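Local atomic coordinates of probable polysaccharide deacetylase pdaA (Bacillus subtilis, PDB entry 1NY1), a protein that deacetylates N-acetylmuramic acid residues in peptidoglycan glycan strands, leading to muramic delta-lactam in the spore cortex, and is required for spore germination. Residues A[5-10]-A[143-148]; A[45-50]-A[221-226]; A[63-68]-A[207-212]. All blocks are in the same frame, centred on the assembly; numbering follows the deposited sequence.

Interaction 1: residues A[5-10]-A[143-148]; sequences PINWGF and RGVFSE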
loop_
_atom_site.group_PDB
_atom_site.type_symbol
_atom_site.label_atom_id
_atom_site.label_comp_id
_atom_site.label_asym_id
_atom_site.label_seq_id
_atom_site.Cartn_x
_atom_site.Cartn_y
_atom_site.Cartn_z
ATOM N N PRO A 5 -0.789 14.109 -15.947
ATOM C CA PRO A 5 -1.218 13.581 -14.649
ATOM C C PRO A 5 -2.296 12.505 -14.782
ATOM O O PRO A 5 -3.238 12.641 -15.569
ATOM C CB PRO A 5 -1.730 14.824 -13.931
ATOM C CG PRO A 5 -0.831 15.892 -14.455
ATOM C CD PRO A 5 -0.773 15.582 -15.933
ATOM N N ILE A 6 -2.142 11.436 -14.007
ATOM C CA ILE A 6 -3.080 10.319 -14.012
ATOM C C ILE A 6 -3.381 9.950 -12.562
ATOM O O ILE A 6 -2.461 9.748 -11.773
ATOM C CB ILE A 6 -2.470 9.079 -14.719
ATOM C CG1 ILE A 6 -2.026 9.444 -16.137
ATOM C CG2 ILE A 6 -3.491 7.952 -14.773
ATOM C CD1 ILE A 6 -1.307 8.320 -16.858
ATOM N N ASN A 7 -4.659 9.885 -12.201
ATOM C CA ASN A 7 -5.026 9.514 -10.839
ATOM C C ASN A 7 -5.450 8.050 -10.850
ATOM O O ASN A 7 -6.339 7.661 -11.608
ATOM C CB ASN A 7 -6.181 10.380 -10.312
ATOM C CG ASN A 7 -5.781 11.832 -10.091
ATOM O OD1 ASN A 7 -6.441 12.562 -9.353
ATOM N ND2 ASN A 7 -4.707 12.261 -10.742
ATOM N N TRP A 8 -4.807 7.232 -10.024
ATOM C CA TRP A 8 -5.163 5.824 -9.987
ATOM C C TRP A 8 -6.600 5.658 -9.512
ATOM O O TRP A 8 -6.945 6.051 -8.399
ATOM C CB TRP A 8 -4.231 5.037 -9.066
ATOM C CG TRP A 8 -4.502 3.581 -9.172
ATOM C CD1 TRP A 8 -5.125 2.783 -8.254
ATOM C CD2 TRP A 8 -4.266 2.764 -10.318
ATOM N NE1 TRP A 8 -5.297 1.518 -8.764
ATOM C CE2 TRP A 8 -4.776 1.481 -10.032
ATOM C CE3 TRP A 8 -3.673 2.995 -11.568
ATOM C CZ2 TRP A 8 -4.711 0.429 -10.949
ATOM C CZ3 TRP A 8 -3.610 1.950 -12.481
ATOM C CH2 TRP A 8 -4.126 0.683 -12.165
ATOM N N GLY A 9 -7.425 5.073 -10.373
ATOM C CA GLY A 9 -8.826 4.850 -10.063
ATOM C C GLY A 9 -9.311 3.653 -10.857
ATOM O O GLY A 9 -8.687 3.270 -11.846
ATOM N N PHE A 10 -10.418 3.057 -10.435
ATOM C CA PHE A 10 -10.942 1.886 -11.124
ATOM C C PHE A 10 -12.323 1.552 -10.579
ATOM O O PHE A 10 -12.644 1.878 -9.430
ATOM C CB PHE A 10 -10.015 0.691 -10.878
ATOM C CG PHE A 10 -9.868 0.352 -9.423
ATOM C CD1 PHE A 10 -10.776 -0.499 -8.795
ATOM C CD2 PHE A 10 -8.887 0.968 -8.654
ATOM C CE1 PHE A 10 -10.716 -0.720 -7.420
ATOM C CE2 PHE A 10 -8.818 0.757 -7.280
ATOM C CZ PHE A 10 -9.734 -0.089 -6.662
ATOM N N ARG A 143 -1.101 10.466 -3.240
ATOM C CA ARG A 143 -2.471 10.704 -3.690
ATOM C C ARG A 143 -2.831 9.919 -4.954
ATOM O O ARG A 143 -3.802 10.238 -5.648
ATOM C CB ARG A 143 -2.683 12.206 -3.918
ATOM C CG ARG A 143 -4.116 12.681 -3.714
ATOM C CD ARG A 143 -4.191 14.206 -3.691
ATOM N NE ARG A 143 -5.551 14.710 -3.493
ATOM C CZ ARG A 143 -6.266 14.540 -2.383
ATOM N NH1 ARG A 143 -5.757 13.870 -1.357
ATOM N NH2 ARG A 143 -7.488 15.051 -2.298
ATOM N N GLY A 144 -2.049 8.883 -5.242
ATOM C CA GLY A 144 -2.300 8.061 -6.410
ATOM C C GLY A 144 -2.099 8.789 -7.724
ATOM O O GLY A 144 -2.560 8.330 -8.768
ATOM N N VAL A 145 -1.409 9.923 -7.683
ATOM C CA VAL A 145 -1.170 10.689 -8.900
ATOM C C VAL A 145 0.172 10.335 -9.524
ATOM O O VAL A 145 1.207 10.369 -8.861
ATOM C CB VAL A 145 -1.206 12.208 -8.630
ATOM C CG1 VAL A 145 -0.884 12.968 -9.906
ATOM C CG2 VAL A 145 -2.573 12.606 -8.112
ATOM N N PHE A 146 0.146 9.994 -10.807
ATOM C CA PHE A 146 1.365 9.634 -11.518
ATOM C C PHE A 146 1.289 10.004 -13.006
ATOM O O PHE A 146 0.418 10.769 -13.430
ATOM C CB PHE A 146 1.639 8.131 -11.356
ATOM C CG PHE A 146 0.599 7.246 -11.992
ATOM C CD1 PHE A 146 -0.669 7.113 -11.427
ATOM C CD2 PHE A 146 0.876 6.578 -13.179
ATOM C CE1 PHE A 146 -1.642 6.328 -12.039
ATOM C CE2 PHE A 146 -0.090 5.791 -13.798
ATOM C CZ PHE A 146 -1.353 5.668 -13.227
ATOM N N SER A 147 2.210 9.458 -13.791
ATOM C CA SER A 147 2.264 9.710 -15.227
ATOM C C SER A 147 3.308 8.768 -15.798
ATOM O O SER A 147 4.026 8.112 -15.050
ATOM C CB SER A 147 2.682 11.157 -15.505
ATOM O OG SER A 147 4.023 11.387 -15.084
ATOM N N GLU A 148 3.397 8.690 -17.118
ATOM C CA GLU A 148 4.390 7.814 -17.711
ATOM C C GLU A 148 5.776 8.301 -17.288
ATOM O O GLU A 148 6.665 7.499 -17.004
ATOM C CB GLU A 148 4.246 7.808 -19.230
ATOM C CG GLU A 148 5.285 6.971 -19.944
ATOM C CD GLU A 148 4.793 6.465 -21.279
ATOM O OE1 GLU A 148 3.796 7.018 -21.789
ATOM O OE2 GLU A 148 5.405 5.518 -21.818
#
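Pro-5 meets the second segment through its backbone, its CA resting 3.5 Å from Phe-146 O in a CA-H...O contact. From here the N-terminal arm runs beside 143-148 as a short antiparallel two-stranded ribbon, strand 6-7 against strand 145-146, just after the Arg-Pro-Pro signature of the NodB-type deacetylase domain. Ile-6 and Phe-146 form the hydrogen-bonded pair. Phe-146 N gives the straight bond, 165° at the hydrogen and in the plane of the Ile-6 carbonyl, whereas Ile-6 N reaches Phe-146 O at 2.7 Å along a bent path of 138°. The Phe-146 ring folds back over this pair, because its CG sits between backbone N and carbonyl carbon (chi1 65°). Ile-6 CB lies over one ring face, 4.0 Å from the centroid, a CH-pi contact, and Ile-6 CG2 touches Phe-146 CZ at 3.5 Å. Leu-25 and Leu-28 of helix 23-31 pack on Ile-6 from outside the pair. Asn-7 and Val-145 make the non-hydrogen-bonded pair on the other face of the ribbon; their side chains run alongside each other, with Asn-7 ND2 3.4 Å from Val-145 CG2. Beyond the strand, Trp-8 N continues the ladder with a hydrogen bond to Gly-144 O. Gly-144, with phi and psi both positive, brings the chain past the catalytic region, its CA about 7 Å from the nearest side-chain atoms of metal-binding His-101 and of Asp-50, the probable proton acceptor. The indole of Trp-8 is held by Trp-164 O at NE1 and stacks on Phe-163. Toward the ribbon, the indole meets Phe-146 near its own plane, Trp-8 CE3 lying 3.9 Å from Phe-146 CZ.

Interaction 2: residues A[45-50]-A[221-226]; sequences IYLTFD and YTFKSI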
loop_
_atom_site.group_PDB
_atom_site.type_symbol
_atom_site.label_atom_id
_atom_site.label_comp_id
_atom_site.label_asym_id
_atom_site.label_seq_id
_atom_site.Cartn_x
_atom_site.Cartn_y
_atom_site.Cartn_z
ATOM N N ILE A 45 -4.877 -12.501 -0.690
ATOM C CA ILE A 45 -5.025 -11.064 -0.509
ATOM C C ILE A 45 -3.697 -10.528 0.024
ATOM O O ILE A 45 -3.034 -11.186 0.827
ATOM C CB ILE A 45 -6.153 -10.744 0.497
ATOM C CG1 ILE A 45 -7.515 -11.054 -0.138
ATOM C CG2 ILE A 45 -6.083 -9.281 0.931
ATOM C CD1 ILE A 45 -8.677 -11.072 0.862
ATOM N N TYR A 46 -3.310 -9.347 -0.447
ATOM C CA TYR A 46 -2.064 -8.701 -0.028
ATOM C C TYR A 46 -2.459 -7.407 0.674
ATOM O O TYR A 46 -3.062 -6.528 0.060
ATOM C CB TYR A 46 -1.194 -8.364 -1.248
ATOM C CG TYR A 46 -1.045 -9.508 -2.223
ATOM C CD1 TYR A 46 0.015 -10.410 -2.118
ATOM C CD2 TYR A 46 -2.004 -9.729 -3.214
ATOM C CE1 TYR A 46 0.112 -11.506 -2.975
ATOM C CE2 TYR A 46 -1.920 -10.818 -4.072
ATOM C CZ TYR A 46 -0.867 -11.704 -3.949
ATOM O OH TYR A 46 -0.804 -12.798 -4.777
ATOM N N LEU A 47 -2.128 -7.284 1.951
ATOM C CA LEU A 47 -2.479 -6.076 2.690
ATOM C C LEU A 47 -1.402 -5.001 2.590
ATOM O O LEU A 47 -0.219 -5.284 2.775
ATOM C CB LEU A 47 -2.718 -6.408 4.168
ATOM C CG LEU A 47 -3.872 -7.372 4.477
ATOM C CD1 LEU A 47 -3.971 -7.597 5.980
ATOM C CD2 LEU A 47 -5.177 -6.792 3.942
ATOM N N THR A 48 -1.812 -3.776 2.273
ATOM C CA THR A 48 -0.881 -2.653 2.214
ATOM C C THR A 48 -1.547 -1.494 2.950
ATOM O O THR A 48 -2.781 -1.409 3.027
ATOM C CB THR A 48 -0.534 -2.196 0.763
ATOM O OG1 THR A 48 -1.620 -1.438 0.215
ATOM C CG2 THR A 48 -0.242 -3.393 -0.132
ATOM N N PHE A 49 -0.721 -0.615 3.503
ATOM C CA PHE A 49 -1.203 0.536 4.253
ATOM C C PHE A 49 -0.477 1.807 3.813
ATOM O O PHE A 49 0.664 1.749 3.371
ATOM C CB PHE A 49 -0.947 0.334 5.755
ATOM C CG PHE A 49 -1.546 -0.926 6.325
ATOM C CD1 PHE A 49 -0.945 -2.165 6.116
ATOM C CD2 PHE A 49 -2.706 -0.865 7.093
ATOM C CE1 PHE A 49 -1.496 -3.328 6.671
ATOM C CE2 PHE A 49 -3.263 -2.015 7.650
ATOM C CZ PHE A 49 -2.656 -3.248 7.438
ATOM N N ASP A 50 -1.160 2.944 3.914
ATOM C CA ASP A 50 -0.563 4.240 3.597
ATOM C C ASP A 50 -0.514 4.937 4.957
ATOM O O ASP A 50 -1.533 5.030 5.644
ATOM C CB ASP A 50 -1.443 5.046 2.625
ATOM C CG ASP A 50 -1.212 4.682 1.165
ATOM O OD1 ASP A 50 -0.471 3.716 0.886
ATOM O OD2 ASP A 50 -1.780 5.375 0.284
ATOM N N TYR A 221 -9.301 -17.676 2.240
ATOM C CA TYR A 221 -8.304 -16.727 1.745
ATOM C C TYR A 221 -7.007 -16.846 2.527
ATOM O O TYR A 221 -7.010 -17.142 3.725
ATOM C CB TYR A 221 -8.802 -15.280 1.880
ATOM C CG TYR A 221 -9.662 -14.789 0.739
ATOM C CD1 TYR A 221 -9.092 -14.365 -0.458
ATOM C CD2 TYR A 221 -11.050 -14.752 0.859
ATOM C CE1 TYR A 221 -9.887 -13.916 -1.513
ATOM C CE2 TYR A 221 -11.853 -14.307 -0.191
ATOM C CZ TYR A 221 -11.265 -13.893 -1.372
ATOM O OH TYR A 221 -12.058 -13.474 -2.416
ATOM N N THR A 222 -5.903 -16.609 1.830
ATOM C CA THR A 222 -4.567 -16.632 2.418
ATOM C C THR A 222 -4.003 -15.228 2.201
ATOM O O THR A 222 -4.195 -14.644 1.136
ATOM C CB THR A 222 -3.648 -17.657 1.709
ATOM O OG1 THR A 222 -4.070 -18.987 2.037
ATOM C CG2 THR A 222 -2.195 -17.470 2.138
ATOM N N PHE A 223 -3.324 -14.693 3.212
ATOM C CA PHE A 223 -2.732 -13.358 3.128
ATOM C C PHE A 223 -1.232 -13.444 2.886
ATOM O O PHE A 223 -0.510 -14.081 3.652
ATOM C CB PHE A 223 -2.993 -12.584 4.423
ATOM C CG PHE A 223 -4.431 -12.215 4.623
ATOM C CD1 PHE A 223 -4.932 -11.016 4.116
ATOM C CD2 PHE A 223 -5.301 -13.085 5.276
ATOM C CE1 PHE A 223 -6.278 -10.690 4.261
ATOM C CE2 PHE A 223 -6.649 -12.767 5.424
ATOM C CZ PHE A 223 -7.142 -11.567 4.914
ATOM N N LYS A 224 -0.767 -12.808 1.817
ATOM C CA LYS A 224 0.655 -12.811 1.490
ATOM C C LYS A 224 1.162 -11.374 1.404
ATOM O O LYS A 224 0.371 -10.435 1.368
ATOM C CB LYS A 224 0.893 -13.539 0.164
ATOM C CG LYS A 224 0.545 -15.025 0.206
ATOM C CD LYS A 224 0.869 -15.707 -1.115
ATOM C CE LYS A 224 0.556 -17.202 -1.067
ATOM N NZ LYS A 224 0.808 -17.860 -2.378
ATOM N N SER A 225 2.479 -11.208 1.369
ATOM C CA SER A 225 3.076 -9.879 1.310
ATOM C C SER A 225 3.417 -9.469 -0.112
ATOM O O SER A 225 3.367 -10.280 -1.033
ATOM C CB SER A 225 4.354 -9.851 2.144
ATOM O OG SER A 225 5.370 -10.591 1.478
ATOM N N ILE A 226 3.780 -8.200 -0.278
ATOM C CA ILE A 226 4.153 -7.693 -1.587
ATOM C C ILE A 226 5.422 -8.417 -2.037
ATOM O O ILE A 226 5.584 -8.724 -3.220
ATOM C CB ILE A 226 4.394 -6.166 -1.543
ATOM C CG1 ILE A 226 3.097 -5.445 -1.142
ATOM C CG2 ILE A 226 4.924 -5.676 -2.891
ATOM C CD1 ILE A 226 1.918 -5.674 -2.082
HETATM O O HOH W 1 -0.755 -9.329 3.480
#
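Ile-45 lays its CD1 methyl over one face of the Tyr-221 ring, 3.6 Å above the plane and shifted toward the rim. With CG1 beside the backbone N (chi1 -71°) to carry that methyl, the other branch is left for Phe-223, Ile-45 CG2 touching Phe-223 CE1 at 3.6 Å. Leu-47 adds its CG to the same phenyl group, slanting across it 3.8 Å from Phe-223 CD1, and Leu-216 of helix 205-219 packs on Ile-45, Tyr-221 and Phe-223. Behind these side chains the two strands run parallel in sense but splay by 48°, and only a short ladder forms: Ile-45 N bonds to Thr-222 O, and Ile-45 O receives Lys-224 N at 3.0 Å. Where the strands part, a water takes over, accepting from Leu-47 N and donating to Lys-224 O at 2.6 Å. This is the parallel sheet of the NodB-type deacetylase domain, a distorted beta/alpha barrel. Strand 44-51 is an inner strand of it, pairing through Tyr-46 and Thr-48 with 194-198 on one edge, and on the other with 222-224 and then, from Leu-47 on, with 73-76. Near its C-terminal end it carries Thr-Phe-Asp, where Asp-50, the probable proton acceptor, is salt-bridged to Arg-140. On the sheet face away from Ile-45, Tyr-46 lies beside Lys-224, CE1 against CB at 3.8 Å, and its OH bonds to Asn-39 N. Lys-224 then extends fully to Glu-42 and Glu-232. Ser-225 caps helix 226-234, whose first residue, Ile-226, turns CD1 to within 3.7 Å of Thr-48 CG2.

Interaction 3: residues A[63-68]-A[207-212]; sequences DVLKKH and EALDDA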
loop_
_atom_site.group_PDB
_atom_site.type_symbol
_atom_site.label_atom_id
_atom_site.label_comp_id
_atom_site.label_asym_id
_atom_site.label_seq_id
_atom_site.Cartn_x
_atom_site.Cartn_y
_atom_site.Cartn_z
ATOM N N ASP A 63 -0.499 -5.195 16.287
ATOM C CA ASP A 63 -0.815 -6.318 17.171
ATOM C C ASP A 63 -1.721 -7.315 16.452
ATOM O O ASP A 63 -1.545 -8.531 16.568
ATOM C CB ASP A 63 -1.515 -5.848 18.454
ATOM C CG ASP A 63 -0.617 -4.999 19.345
ATOM O OD1 ASP A 63 0.623 -5.119 19.253
ATOM O OD2 ASP A 63 -1.161 -4.220 20.155
ATOM N N VAL A 64 -2.696 -6.794 15.713
ATOM C CA VAL A 64 -3.631 -7.630 14.966
ATOM C C VAL A 64 -2.903 -8.434 13.888
ATOM O O VAL A 64 -3.158 -9.628 13.714
ATOM C CB VAL A 64 -4.740 -6.757 14.322
ATOM C CG1 VAL A 64 -5.567 -7.580 13.339
ATOM C CG2 VAL A 64 -5.634 -6.179 15.414
ATOM N N LEU A 65 -1.988 -7.788 13.170
ATOM C CA LEU A 65 -1.240 -8.477 12.128
ATOM C C LEU A 65 -0.347 -9.568 12.718
ATOM O O LEU A 65 -0.160 -10.621 12.110
ATOM C CB LEU A 65 -0.399 -7.479 11.326
ATOM C CG LEU A 65 -1.213 -6.510 10.455
ATOM C CD1 LEU A 65 -0.290 -5.472 9.839
ATOM C CD2 LEU A 65 -1.948 -7.283 9.357
ATOM N N LYS A 66 0.197 -9.317 13.905
ATOM C CA LYS A 66 1.053 -10.294 14.568
ATOM C C LYS A 66 0.206 -11.489 15.003
ATOM O O LYS A 66 0.596 -12.640 14.814
ATOM C CB LYS A 66 1.721 -9.669 15.794
ATOM C CG LYS A 66 2.647 -10.612 16.533
ATOM C CD LYS A 66 3.224 -9.956 17.766
ATOM C CE LYS A 66 4.094 -10.935 18.535
ATOM N NZ LYS A 66 4.519 -10.380 19.852
ATOM N N LYS A 67 -0.955 -11.199 15.585
ATOM C CA LYS A 67 -1.872 -12.234 16.043
ATOM C C LYS A 67 -2.240 -13.201 14.918
ATOM O O LYS A 67 -2.314 -14.413 15.129
ATOM C CB LYS A 67 -3.145 -11.594 16.600
ATOM C CG LYS A 67 -4.300 -12.562 16.768
ATOM C CD LYS A 67 -5.591 -11.832 17.102
ATOM C CE LYS A 67 -6.799 -12.737 16.872
ATOM N NZ LYS A 67 -8.084 -11.992 17.003
ATOM N N HIS A 68 -2.474 -12.657 13.728
ATOM C CA HIS A 68 -2.849 -13.453 12.560
ATOM C C HIS A 68 -1.640 -13.877 11.735
ATOM O O HIS A 68 -1.783 -14.554 10.720
ATOM C CB HIS A 68 -3.796 -12.647 11.666
ATOM C CG HIS A 68 -5.145 -12.414 12.267
ATOM N ND1 HIS A 68 -6.068 -13.424 12.430
ATOM C CD2 HIS A 68 -5.723 -11.291 12.755
ATOM C CE1 HIS A 68 -7.158 -12.933 12.994
ATOM N NE2 HIS A 68 -6.973 -11.641 13.202
ATOM N N GLU A 207 -9.808 -3.070 14.819
ATOM C CA GLU A 207 -10.812 -4.071 15.160
ATOM C C GLU A 207 -11.490 -4.580 13.886
ATOM O O GLU A 207 -11.773 -5.771 13.756
ATOM C CB GLU A 207 -11.862 -3.471 16.106
ATOM C CG GLU A 207 -11.394 -3.177 17.544
ATOM C CD GLU A 207 -10.392 -2.027 17.664
ATOM O OE1 GLU A 207 -10.281 -1.200 16.735
ATOM O OE2 GLU A 207 -9.724 -1.940 18.716
ATOM N N ALA A 208 -11.752 -3.678 12.942
ATOM C CA ALA A 208 -12.381 -4.085 11.691
ATOM C C ALA A 208 -11.439 -5.035 10.957
ATOM O O ALA A 208 -11.867 -6.064 10.436
ATOM C CB ALA A 208 -12.689 -2.863 10.818
ATOM N N LEU A 209 -10.151 -4.696 10.931
ATOM C CA LEU A 209 -9.158 -5.531 10.259
ATOM C C LEU A 209 -9.060 -6.904 10.924
ATOM O O LEU A 209 -8.938 -7.931 10.248
ATOM C CB LEU A 209 -7.786 -4.853 10.278
ATOM C CG LEU A 209 -6.619 -5.603 9.615
ATOM C CD1 LEU A 209 -6.862 -5.751 8.112
ATOM C CD2 LEU A 209 -5.331 -4.827 9.856
ATOM N N ASP A 210 -9.109 -6.917 12.252
ATOM C CA ASP A 210 -9.042 -8.164 13.008
ATOM C C ASP A 210 -10.187 -9.085 12.548
ATOM O O ASP A 210 -9.962 -10.251 12.214
ATOM C CB ASP A 210 -9.151 -7.850 14.506
ATOM C CG ASP A 210 -8.852 -9.046 15.395
ATOM O OD1 ASP A 210 -8.544 -10.152 14.884
ATOM O OD2 ASP A 210 -8.925 -8.865 16.627
ATOM N N ASP A 211 -11.409 -8.554 12.518
ATOM C CA ASP A 211 -12.580 -9.327 12.098
ATOM C C ASP A 211 -12.509 -9.740 10.633
ATOM O O ASP A 211 -12.876 -10.858 10.270
ATOM C CB ASP A 211 -13.870 -8.527 12.314
ATOM C CG ASP A 211 -14.171 -8.274 13.783
ATOM O OD1 ASP A 211 -13.432 -8.789 14.648
ATOM O OD2 ASP A 211 -15.153 -7.559 14.067
ATOM N N ALA A 212 -12.045 -8.825 9.791
ATOM C CA ALA A 212 -11.936 -9.086 8.361
ATOM C C ALA A 212 -10.969 -10.226 8.071
ATOM O O ALA A 212 -11.274 -11.115 7.282
ATOM C CB ALA A 212 -11.492 -7.820 7.629
#
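Helices 58-67 and 205-219 run almost parallel here, their local axes 16° apart and 9.7 Å at closest approach, with the CA atoms of Val-64 and Asp-210 nearest each other. Both belong to the outer helical layer of the barrel-like deacetylase domain and pack over strand 44-51. Val-64 fills the gap between them: CG1 abuts the opposite backbone, 3.5 Å from Asp-210 CA. On the inner side, facing that strand, Leu-65 CD2 approaches Leu-209 CD2 at 4.2 Å. The outer side is polar and centres on Asp-210, whose carboxylate swings toward helix 58-67 with CG anti to the backbone N (chi1 -170°). Lys-67 comes in extended and forms a salt bridge, Lys-67 NZ using the syn lone pair of Asp-210 OD1 at 2.8 Å. A weak second bond goes from the same nitrogen to OD2. Val-64 CG1 and Asp-210 OD1 both lie at the edge of the His-68 ring, while Lys-67 CD passes over one face. Ring and carboxylate planes stand 71° apart, and His-68 NE2 donates to Asp-210 OD1 nearly along the C-O axis at 2.7 Å, making this oxygen an acceptor for two donors.

How the interactions relate
Starting at the N terminus, the arm 5-10 leaves before any strand of the main sheet is laid down and is caught by 143-148, so interaction 1 closes the first loop. Strand 45-50 lies within that loop but waits for 221-226, so interaction 2 crosses interaction 1. Interaction 3 also crosses it, and sits within the span of interaction 2, since 63-68 comes after the first strand of the main sheet, 44-51, and 207-212 before its last, 222-224. Interactions 2 and 3 touch: Leu-47 and Phe-49 pack on Leu-65 and Leu-209, joining sheet to outer helices. Interaction 1 lies on the opposite side of the chain's centre, its middle about 21 Å from that of interaction 2.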